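Local coordinates for protein cellulosomal scaffoldin (Acetivibrio cellulolyticus, PDB 4WI0) that forms the X module-dockerin end of a cellulosomal scaffoldin that is probably also a cellulase, binding calcium and docking onto a type II cohesin, at residues A91-I96 against L106-E111; L110-A115 against L129-D134; F116-T121 against G135-E140. The protein carries 1 engineered substitution. All blocks are in the same frame, centred on the assembly; numbering follows the deposited sequence.

Interaction 1 of 3, residues A91-I96 against L106-E111; sequences AGDMAI and LEDILE. With CA (calcium ion), chain C.
Asp93 and Asp108 meet across a calcium ion that both bind. Asp93 gives it OD1 alone, at 2.3 Å, whereas Asp108 clasps it with both OD1 and OD2, each 2.5 Å from the metal. The two carboxylate planes stand almost perpendicular, 89° apart. Two waters, together with Asp101 and the backbone O of Ala103, bring the ligand count to seven. One of those waters also donates to Met94 O, tying the 91-96 backbone to the metal a second time. Asp108 OD1 carries a further load: Met94 N donates to it over 2.8 Å at 167°, a nearly straight bond that nevertheless comes from above the carboxylate plane. This is the first calcium loop of the dockerin, an EF-hand variant in which the ligands run from Asp93 in the loop to Asp108 on the helix that follows. Next outward, Asp93 OD2 is held by Gly102 N and Asp108 OD2 by Asn105 N, which fixes how each carboxylate is rotated. Away from the ion, Ile96 lies against the helix: its CD1 is 3.6 Å from Glu107 O, and Ile96 CG1 runs past Glu111 CG at 3.9 Å, the two side chains sliding by in opposite directions. Bent at chi2 (61°), Glu111 brings its OE1 to Lys114, three residues on.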
loop_
_atom_site.group_PDB
_atom_site.type_symbol
_atom_site.label_atom_id
_atom_site.label_comp_id
_atom_site.label_asym_id
_atom_site.label_seq_id
_atom_site.Cartn_x
_atom_site.Cartn_y
_atom_site.Cartn_z
ATOM N N ALA B 91 -2.972 -10.170 -6.045
ATOM C CA ALA B 91 -3.625 -8.977 -6.565
ATOM C C ALA B 91 -2.615 -8.058 -7.249
ATOM O O ALA B 91 -1.442 -8.037 -6.892
ATOM C CB ALA B 91 -4.309 -8.217 -5.439
ATOM N N GLY B 92 -3.083 -7.290 -8.222
ATOM C CA GLY B 92 -2.264 -6.238 -8.824
ATOM C C GLY B 92 -1.807 -6.433 -10.259
ATOM O O GLY B 92 -0.949 -5.687 -10.702
ATOM N N ASP B 93 -2.332 -7.432 -10.972
ATOM C CA ASP B 93 -2.307 -7.400 -12.442
ATOM C C ASP B 93 -3.599 -6.728 -12.902
ATOM O O ASP B 93 -4.641 -7.376 -13.052
ATOM C CB ASP B 93 -2.159 -8.789 -13.071
ATOM C CG ASP B 93 -2.065 -8.725 -14.590
ATOM O OD1 ASP B 93 -1.723 -7.641 -15.096
ATOM O OD2 ASP B 93 -2.341 -9.738 -15.285
ATOM N N MET B 94 -3.508 -5.421 -13.131
ATOM C CA MET B 94 -4.666 -4.550 -13.279
ATOM C C MET B 94 -5.183 -4.509 -14.714
ATOM O O MET B 94 -4.406 -4.593 -15.665
ATOM C CB MET B 94 -4.293 -3.124 -12.857
ATOM C CG MET B 94 -3.647 -3.013 -11.485
ATOM S SD MET B 94 -4.679 -3.663 -10.159
ATOM C CE MET B 94 -5.977 -2.438 -10.159
ATOM N N ALA B 95 -6.500 -4.357 -14.857
ATOM C CA ALA B 95 -7.115 -4.106 -16.159
ATOM C C ALA B 95 -6.783 -2.692 -16.644
ATOM O O ALA B 95 -7.286 -1.701 -16.108
ATOM C CB ALA B 95 -8.620 -4.315 -16.094
ATOM N N ILE B 96 -5.917 -2.621 -17.654
ATOM C CA ILE B 96 -5.462 -1.362 -18.240
ATOM C C ILE B 96 -5.755 -1.438 -19.731
ATOM O O ILE B 96 -5.293 -2.359 -20.412
ATOM C CB ILE B 96 -3.948 -1.142 -18.025
ATOM C CG1 ILE B 96 -3.596 -1.218 -16.535
ATOM C CG2 ILE B 96 -3.519 0.209 -18.592
ATOM C CD1 ILE B 96 -2.112 -1.348 -16.259
ATOM N N LEU B 106 5.392 -1.926 -13.050
ATOM C CA LEU B 106 5.194 -0.508 -12.747
ATOM C C LEU B 106 3.854 0.033 -13.257
ATOM O O LEU B 106 3.231 0.865 -12.594
ATOM C CB LEU B 106 6.343 0.328 -13.324
ATOM C CG LEU B 106 6.397 1.818 -12.985
ATOM C CD1 LEU B 106 6.618 2.041 -11.491
ATOM C CD2 LEU B 106 7.484 2.512 -13.784
ATOM N N GLU B 107 3.414 -0.439 -14.423
ATOM C CA GLU B 107 2.168 0.049 -15.025
ATOM C C GLU B 107 0.972 -0.238 -14.124
ATOM O O GLU B 107 0.043 0.566 -14.039
ATOM C CB GLU B 107 1.934 -0.560 -16.411
ATOM C CG GLU B 107 2.649 0.163 -17.541
ATOM C CD GLU B 107 4.146 0.256 -17.330
ATOM O OE1 GLU B 107 4.811 -0.807 -17.276
ATOM O OE2 GLU B 107 4.657 1.390 -17.211
ATOM N N ASP B 108 1.011 -1.386 -13.459
ATOM C CA ASP B 108 -0.022 -1.770 -12.499
ATOM C C ASP B 108 -0.019 -0.832 -11.304
ATOM O O ASP B 108 -1.080 -0.393 -10.854
ATOM C CB ASP B 108 0.193 -3.200 -12.042
ATOM C CG ASP B 108 0.064 -4.184 -13.176
ATOM O OD1 ASP B 108 -1.048 -4.317 -13.719
ATOM O OD2 ASP B 108 1.069 -4.817 -13.546
ATOM N N ILE B 109 1.177 -0.511 -10.814
ATOM C CA ILE B 109 1.332 0.476 -9.739
ATOM C C ILE B 109 0.831 1.844 -10.184
ATOM O O ILE B 109 0.103 2.503 -9.448
ATOM C CB ILE B 109 2.798 0.595 -9.252
ATOM C CG1 ILE B 109 3.210 -0.708 -8.552
ATOM C CG2 ILE B 109 2.956 1.800 -8.318
ATOM C CD1 ILE B 109 4.534 -0.666 -7.815
ATOM N N LEU B 110 1.219 2.275 -11.384
ATOM C CA LEU B 110 0.792 3.585 -11.877
ATOM C C LEU B 110 -0.722 3.671 -12.044
ATOM O O LEU B 110 -1.313 4.732 -11.835
ATOM C CB LEU B 110 1.506 3.952 -13.179
ATOM C CG LEU B 110 3.007 4.175 -13.015
ATOM C CD1 LEU B 110 3.684 4.283 -14.373
ATOM C CD2 LEU B 110 3.282 5.415 -12.171
ATOM N N GLU B 111 -1.350 2.550 -12.385
ATOM C CA GLU B 111 -2.792 2.513 -12.544
ATOM C C GLU B 111 -3.502 2.834 -11.219
ATOM O O GLU B 111 -4.476 3.584 -11.203
ATOM C CB GLU B 111 -3.230 1.143 -13.080
ATOM C CG GLU B 111 -4.684 1.061 -13.530
ATOM C CD GLU B 111 -5.029 2.009 -14.666
ATOM O OE1 GLU B 111 -4.129 2.432 -15.428
ATOM O OE2 GLU B 111 -6.221 2.335 -14.803
HETATM CA CA CA C . -0.108 -5.981 -15.387
HETATM O O HOH W 1 -1.947 -5.148 -16.768
HETATM O O HOH W 2 1.131 -4.281 -16.511
#

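Interaction 2 of 3, residues L110-A115 against L129-D134; sequences LEICKA and LDLNRD. With CA (calcium ion), chain D.
Asp130 O, one residue past the Leu129 that packs on Glu111 and Ala115, is gripped twice by Arg133. The backbone N of Arg133 reaches Asp130 O at 3.1 Å, closing a type I turn, while Arg133 NH1 comes to the same oxygen from the opposite face at 2.7 Å. The turn opens the second calcium loop of the dockerin, a canonical EF-hand loop whose first four ligands fall at alternate residues, with Asp141 five residues further on. Asp130 OD1, Asn132 OD1 and Asp134 OD1 all bind the ion, with Asn132 OD1 at 2.3 Å; a water, the Ala136 carbonyl and both oxygens of Asp141 complete seven ligands. Asn132 and Asp134 have CG between the backbone N and the carbonyl carbon (chi1 66° and 63°), which folds their short side chains back over the loop to the metal. The water on the ion also donates to Asp134 OD2, so the carboxylate is pinned through both oxygens. The other oxygen of Asp130, OD2, is held by Tyr125 OH, leaving OD1 directed at the ion. Against 110-115 the contact is made by packing, largely of apolar side chains, with no hydrogen bond between the segments. Leu129 points into it and has the largest share of the buried surface: its CD1 rests 3.6 Å from Glu111 O and 3.9 Å from Ala115 CB, while its CD2 meets Glu111 CG, the two side chains crossing at about a right angle. The salt bridge from Lys114 NZ meets Glu111 OE1 on the syn side, 30° out of the carboxylate plane. Alongside, Ile112 and Leu131 also cross nearly at a right angle, methyl on methyl, with Ile112 CD1 at 3.8 Å from Leu131 CD1.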
loop_
_atom_site.group_PDB
_atom_site.type_symbol
_atom_site.label_atom_id
_atom_site.label_comp_id
_atom_site.label_asym_id
_atom_site.label_seq_id
_atom_site.Cartn_x
_atom_site.Cartn_y
_atom_site.Cartn_z
ATOM N N LEU B 110 1.219 2.275 -11.384
ATOM C CA LEU B 110 0.792 3.585 -11.877
ATOM C C LEU B 110 -0.722 3.671 -12.044
ATOM O O LEU B 110 -1.313 4.732 -11.835
ATOM C CB LEU B 110 1.506 3.952 -13.179
ATOM C CG LEU B 110 3.007 4.175 -13.015
ATOM C CD1 LEU B 110 3.684 4.283 -14.373
ATOM C CD2 LEU B 110 3.282 5.415 -12.171
ATOM N N GLU B 111 -1.350 2.550 -12.385
ATOM C CA GLU B 111 -2.792 2.513 -12.544
ATOM C C GLU B 111 -3.502 2.834 -11.219
ATOM O O GLU B 111 -4.476 3.584 -11.203
ATOM C CB GLU B 111 -3.230 1.143 -13.080
ATOM C CG GLU B 111 -4.684 1.061 -13.530
ATOM C CD GLU B 111 -5.029 2.009 -14.666
ATOM O OE1 GLU B 111 -4.129 2.432 -15.428
ATOM O OE2 GLU B 111 -6.221 2.335 -14.803
ATOM N N ILE B 112 -3.006 2.263 -10.124
ATOM C CA ILE B 112 -3.544 2.529 -8.785
ATOM C C ILE B 112 -3.290 3.989 -8.373
ATOM O O ILE B 112 -4.157 4.647 -7.791
ATOM C CB ILE B 112 -2.942 1.557 -7.742
ATOM C CG1 ILE B 112 -3.411 0.124 -8.033
ATOM C CG2 ILE B 112 -3.343 1.953 -6.326
ATOM C CD1 ILE B 112 -2.537 -0.948 -7.429
ATOM N N CYS B 113 -2.103 4.492 -8.702
ATOM C CA CYS B 113 -1.697 5.829 -8.314
ATOM C C CYS B 113 -2.512 6.947 -8.969
ATOM O O CYS B 113 -2.470 8.082 -8.511
ATOM C CB CYS B 113 -0.200 6.015 -8.577
ATOM S SG CYS B 113 0.826 5.126 -7.383
ATOM N N LYS B 114 -3.249 6.630 -10.034
ATOM C CA LYS B 114 -4.191 7.578 -10.625
ATOM C C LYS B 114 -5.235 8.094 -9.618
ATOM O O LYS B 114 -5.735 9.203 -9.768
ATOM C CB LYS B 114 -4.894 6.956 -11.831
ATOM C CG LYS B 114 -3.985 6.799 -13.042
ATOM C CD LYS B 114 -4.668 6.083 -14.198
ATOM C CE LYS B 114 -3.666 5.838 -15.322
ATOM N NZ LYS B 114 -4.280 5.218 -16.524
ATOM N N ALA B 115 -5.553 7.295 -8.598
ATOM C CA ALA B 115 -6.492 7.715 -7.560
ATOM C C ALA B 115 -5.888 7.614 -6.160
ATOM O O ALA B 115 -6.605 7.336 -5.202
ATOM C CB ALA B 115 -7.762 6.878 -7.653
ATOM N N LEU B 129 -9.353 -0.214 -7.857
ATOM C CA LEU B 129 -7.993 0.163 -7.470
ATOM C C LEU B 129 -7.762 -0.037 -5.969
ATOM O O LEU B 129 -6.619 -0.120 -5.506
ATOM C CB LEU B 129 -7.720 1.617 -7.866
ATOM C CG LEU B 129 -7.997 1.992 -9.334
ATOM C CD1 LEU B 129 -7.646 3.450 -9.574
ATOM C CD2 LEU B 129 -7.251 1.101 -10.311
ATOM N N ASP B 130 -8.862 -0.103 -5.219
ATOM C CA ASP B 130 -8.838 -0.434 -3.794
ATOM C C ASP B 130 -8.723 -1.955 -3.659
ATOM O O ASP B 130 -9.716 -2.645 -3.441
ATOM C CB ASP B 130 -10.117 0.104 -3.119
ATOM C CG ASP B 130 -10.187 -0.198 -1.629
ATOM O OD1 ASP B 130 -9.217 -0.771 -1.077
ATOM O OD2 ASP B 130 -11.215 0.154 -1.001
ATOM N N LEU B 131 -7.491 -2.455 -3.770
ATOM C CA LEU B 131 -7.215 -3.887 -3.819
ATOM C C LEU B 131 -7.668 -4.637 -2.567
ATOM O O LEU B 131 -8.267 -5.698 -2.685
ATOM C CB LEU B 131 -5.726 -4.153 -4.077
ATOM C CG LEU B 131 -5.173 -3.679 -5.422
ATOM C CD1 LEU B 131 -3.719 -4.090 -5.596
ATOM C CD2 LEU B 131 -6.008 -4.227 -6.570
ATOM N N ASN B 132 -7.388 -4.100 -1.384
ATOM C CA ASN B 132 -7.807 -4.762 -0.139
ATOM C C ASN B 132 -9.228 -4.415 0.330
ATOM O O ASN B 132 -9.648 -4.846 1.399
ATOM C CB ASN B 132 -6.785 -4.546 0.994
ATOM C CG ASN B 132 -6.668 -3.090 1.444
ATOM O OD1 ASN B 132 -7.357 -2.193 0.946
ATOM N ND2 ASN B 132 -5.754 -2.849 2.372
ATOM N N ARG B 133 -9.943 -3.644 -0.488
ATOM C CA ARG B 133 -11.334 -3.226 -0.239
ATOM C C ARG B 133 -11.596 -2.642 1.156
ATOM O O ARG B 133 -12.664 -2.868 1.736
ATOM C CB ARG B 133 -12.305 -4.375 -0.549
ATOM C CG ARG B 133 -12.338 -4.772 -2.017
ATOM C CD ARG B 133 -12.851 -3.657 -2.926
ATOM N NE ARG B 133 -13.190 -4.166 -4.258
ATOM C CZ ARG B 133 -12.317 -4.469 -5.223
ATOM N NH1 ARG B 133 -11.002 -4.313 -5.052
ATOM N NH2 ARG B 133 -12.771 -4.926 -6.385
ATOM N N ASP B 134 -10.645 -1.868 1.679
ATOM C CA ASP B 134 -10.860 -1.184 2.966
ATOM C C ASP B 134 -11.507 0.198 2.809
ATOM O O ASP B 134 -11.623 0.937 3.784
ATOM C CB ASP B 134 -9.566 -1.096 3.795
ATOM C CG ASP B 134 -8.456 -0.260 3.127
ATOM O OD1 ASP B 134 -8.646 0.314 2.025
ATOM O OD2 ASP B 134 -7.368 -0.181 3.744
HETATM CA CA CA D . -7.253 -0.053 0.094
HETATM O O HOH W 3 -5.733 0.824 1.797
#

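Interaction 3 of 3, residues F116-T121 against G135-E140; sequences FNTSST and GAISLE. With CA (calcium ion), chain D.
Ile137 and Thr118 face each other as a hydrogen-bonded antiparallel pair, their side chains side by side and pointing the same way. Followed outward, Ile137 passes one atom of its neighbour: CB lies 3.8 Å from Thr118 OG1, CG1 is slightly farther from that hydroxyl, and CD1 closes to 3.6 Å from it. With CG1 anti to the carbonyl carbon (chi1 -61°), the chain runs along the hydroxyl, whose own hydrogen-bond partner is Ala115 O. In the backbone, Ile137 N donates to Thr118 O at 2.8 Å and 168°, the straight rung of this two-stranded ladder. Ile137 O, in turn, takes weak bonds from both Asn117 N, at 2.8 Å, and Thr118 N: two residues opposite one, a G1 beta bulge. The strands continue through Ser119 and Ala136, a non-hydrogen-bonded pair with CA atoms 4.1 Å apart, to Ser120 N, which donates to Gly135 O at 3.0 Å; a water joins that same oxygen to Ser120 OG. At the start of helix 139-146 the Phe116 ring reaches the backbone, CE1 being 3.5 Å from Ser138 C, with the ring obliquely set. The short strand 136-137 of the second calcium loop thus pairs with 118-119, which follows the first helix of the dockerin; a neighbouring chain, the cohesin, packs on Phe116, Ala136 and Leu139. Ala136 O binds calcium at 2.4 Å, and the N-H of that same peptide bonds Thr118 O, so the metal probably polarises the peptide and strengthens the rung that holds the strands together.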
loop_
_atom_site.group_PDB
_atom_site.type_symbol
_atom_site.label_atom_id
_atom_site.label_comp_id
_atom_site.label_asym_id
_atom_site.label_seq_id
_atom_site.Cartn_x
_atom_site.Cartn_y
_atom_site.Cartn_z
ATOM N N PHE B 116 -4.580 7.866 -6.044
ATOM C CA PHE B 116 -3.878 7.714 -4.778
ATOM C C PHE B 116 -4.383 8.691 -3.717
ATOM O O PHE B 116 -4.649 9.853 -4.005
ATOM C CB PHE B 116 -2.375 7.907 -4.946
ATOM C CG PHE B 116 -1.572 7.460 -3.755
ATOM C CD1 PHE B 116 -1.413 6.105 -3.480
ATOM C CD2 PHE B 116 -0.971 8.385 -2.905
ATOM C CE1 PHE B 116 -0.674 5.682 -2.382
ATOM C CE2 PHE B 116 -0.234 7.963 -1.804
ATOM C CZ PHE B 116 -0.087 6.611 -1.545
ATOM N N ASN B 117 -4.480 8.193 -2.490
ATOM C CA ASN B 117 -4.971 8.967 -1.348
ATOM C C ASN B 117 -6.421 9.416 -1.505
ATOM O O ASN B 117 -6.737 10.590 -1.346
ATOM C CB ASN B 117 -4.063 10.171 -1.047
ATOM C CG ASN B 117 -4.311 10.758 0.339
ATOM O OD1 ASN B 117 -4.396 11.983 0.522
ATOM N ND2 ASN B 117 -4.423 9.889 1.323
ATOM N N THR B 118 -7.302 8.471 -1.814
ATOM C CA THR B 118 -8.733 8.753 -1.882
ATOM C C THR B 118 -9.484 7.741 -1.046
ATOM O O THR B 118 -8.970 6.667 -0.758
ATOM C CB THR B 118 -9.273 8.696 -3.328
ATOM O OG1 THR B 118 -8.972 7.421 -3.899
ATOM C CG2 THR B 118 -8.654 9.799 -4.186
ATOM N N SER B 119 -10.695 8.103 -0.637
ATOM C CA SER B 119 -11.598 7.160 0.005
ATOM C C SER B 119 -12.872 7.031 -0.830
ATOM O O SER B 119 -13.106 7.811 -1.753
ATOM C CB SER B 119 -11.911 7.600 1.442
ATOM O OG SER B 119 -12.596 8.828 1.446
ATOM N N SER B 120 -13.698 6.054 -0.483
ATOM C CA SER B 120 -14.838 5.654 -1.312
ATOM C C SER B 120 -15.862 6.753 -1.638
ATOM O O SER B 120 -16.568 6.646 -2.644
ATOM C CB SER B 120 -15.540 4.440 -0.685
ATOM O OG SER B 120 -15.705 4.601 0.710
ATOM N N THR B 121 -15.940 7.796 -0.806
ATOM C CA THR B 121 -16.843 8.931 -1.050
ATOM C C THR B 121 -16.318 9.918 -2.103
ATOM O O THR B 121 -17.085 10.711 -2.644
ATOM C CB THR B 121 -17.124 9.719 0.241
ATOM O OG1 THR B 121 -15.899 10.256 0.761
ATOM C CG2 THR B 121 -17.767 8.825 1.282
ATOM N N GLY B 135 -11.925 0.540 1.592
ATOM C CA GLY B 135 -12.627 1.798 1.328
ATOM C C GLY B 135 -11.712 2.989 1.120
ATOM O O GLY B 135 -12.155 4.133 1.191
ATOM N N ALA B 136 -10.436 2.713 0.863
ATOM C CA ALA B 136 -9.443 3.742 0.606
ATOM C C ALA B 136 -8.417 3.226 -0.401
ATOM O O ALA B 136 -8.195 2.020 -0.513
ATOM C CB ALA B 136 -8.752 4.135 1.897
ATOM N N ILE B 137 -7.813 4.142 -1.140
ATOM C CA ILE B 137 -6.691 3.814 -2.018
ATOM C C ILE B 137 -5.503 4.524 -1.400
ATOM O O ILE B 137 -5.439 5.758 -1.402
ATOM C CB ILE B 137 -6.930 4.246 -3.482
ATOM C CG1 ILE B 137 -8.155 3.510 -4.042
ATOM C CG2 ILE B 137 -5.709 3.917 -4.329
ATOM C CD1 ILE B 137 -8.734 4.105 -5.307
ATOM N N SER B 138 -4.597 3.736 -0.829
ATOM C CA SER B 138 -3.507 4.252 -0.005
ATOM C C SER B 138 -2.251 3.435 -0.280
ATOM O O SER B 138 -2.241 2.617 -1.198
ATOM C CB SER B 138 -3.899 4.181 1.478
ATOM O OG SER B 138 -4.179 2.855 1.891
ATOM N N LEU B 139 -1.198 3.658 0.511
ATOM C CA LEU B 139 0.067 2.935 0.315
ATOM C C LEU B 139 -0.087 1.418 0.497
ATOM O O LEU B 139 0.639 0.651 -0.133
ATOM C CB LEU B 139 1.155 3.465 1.254
ATOM C CG LEU B 139 2.574 2.913 1.053
ATOM C CD1 LEU B 139 3.012 3.003 -0.403
ATOM C CD2 LEU B 139 3.555 3.646 1.948
ATOM N N GLU B 140 -1.020 0.989 1.354
ATOM C CA GLU B 140 -1.298 -0.447 1.516
ATOM C C GLU B 140 -1.581 -1.145 0.192
ATOM O O GLU B 140 -1.057 -2.228 -0.065
ATOM C CB GLU B 140 -2.484 -0.673 2.442
ATOM C CG GLU B 140 -2.137 -0.443 3.884
ATOM C CD GLU B 140 -3.325 -0.567 4.786
ATOM O OE1 GLU B 140 -3.909 -1.681 4.810
ATOM O OE2 GLU B 140 -3.648 0.442 5.468
HETATM CA CA CA D . -7.253 -0.053 0.094
HETATM O O HOH W 4 -14.236 4.503 3.006
HETATM O O HOH W 3 -5.733 0.824 1.797
#

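In the fold
Interactions 2 and 3 share one calcium ion and one water ligand. Their centres lie 7 Å apart, and they are stitched by a probable hydrogen bond of 2.7 Å from Gly135 N to Asp130 OD2. Interaction 1 holds the other ion; its centre is 9 Å from that of interaction 2, and the two use the same helix, 106-113. Apolar packing joins them: Met94 CE meets Leu129 CD2 at 3.8 Å, and Met94 SD lies 3.9 Å from Leu131 CD2. Interactions 1 and 3 do not touch, with nearest atoms about 7 Å apart; interaction 2 lies between them, touching both.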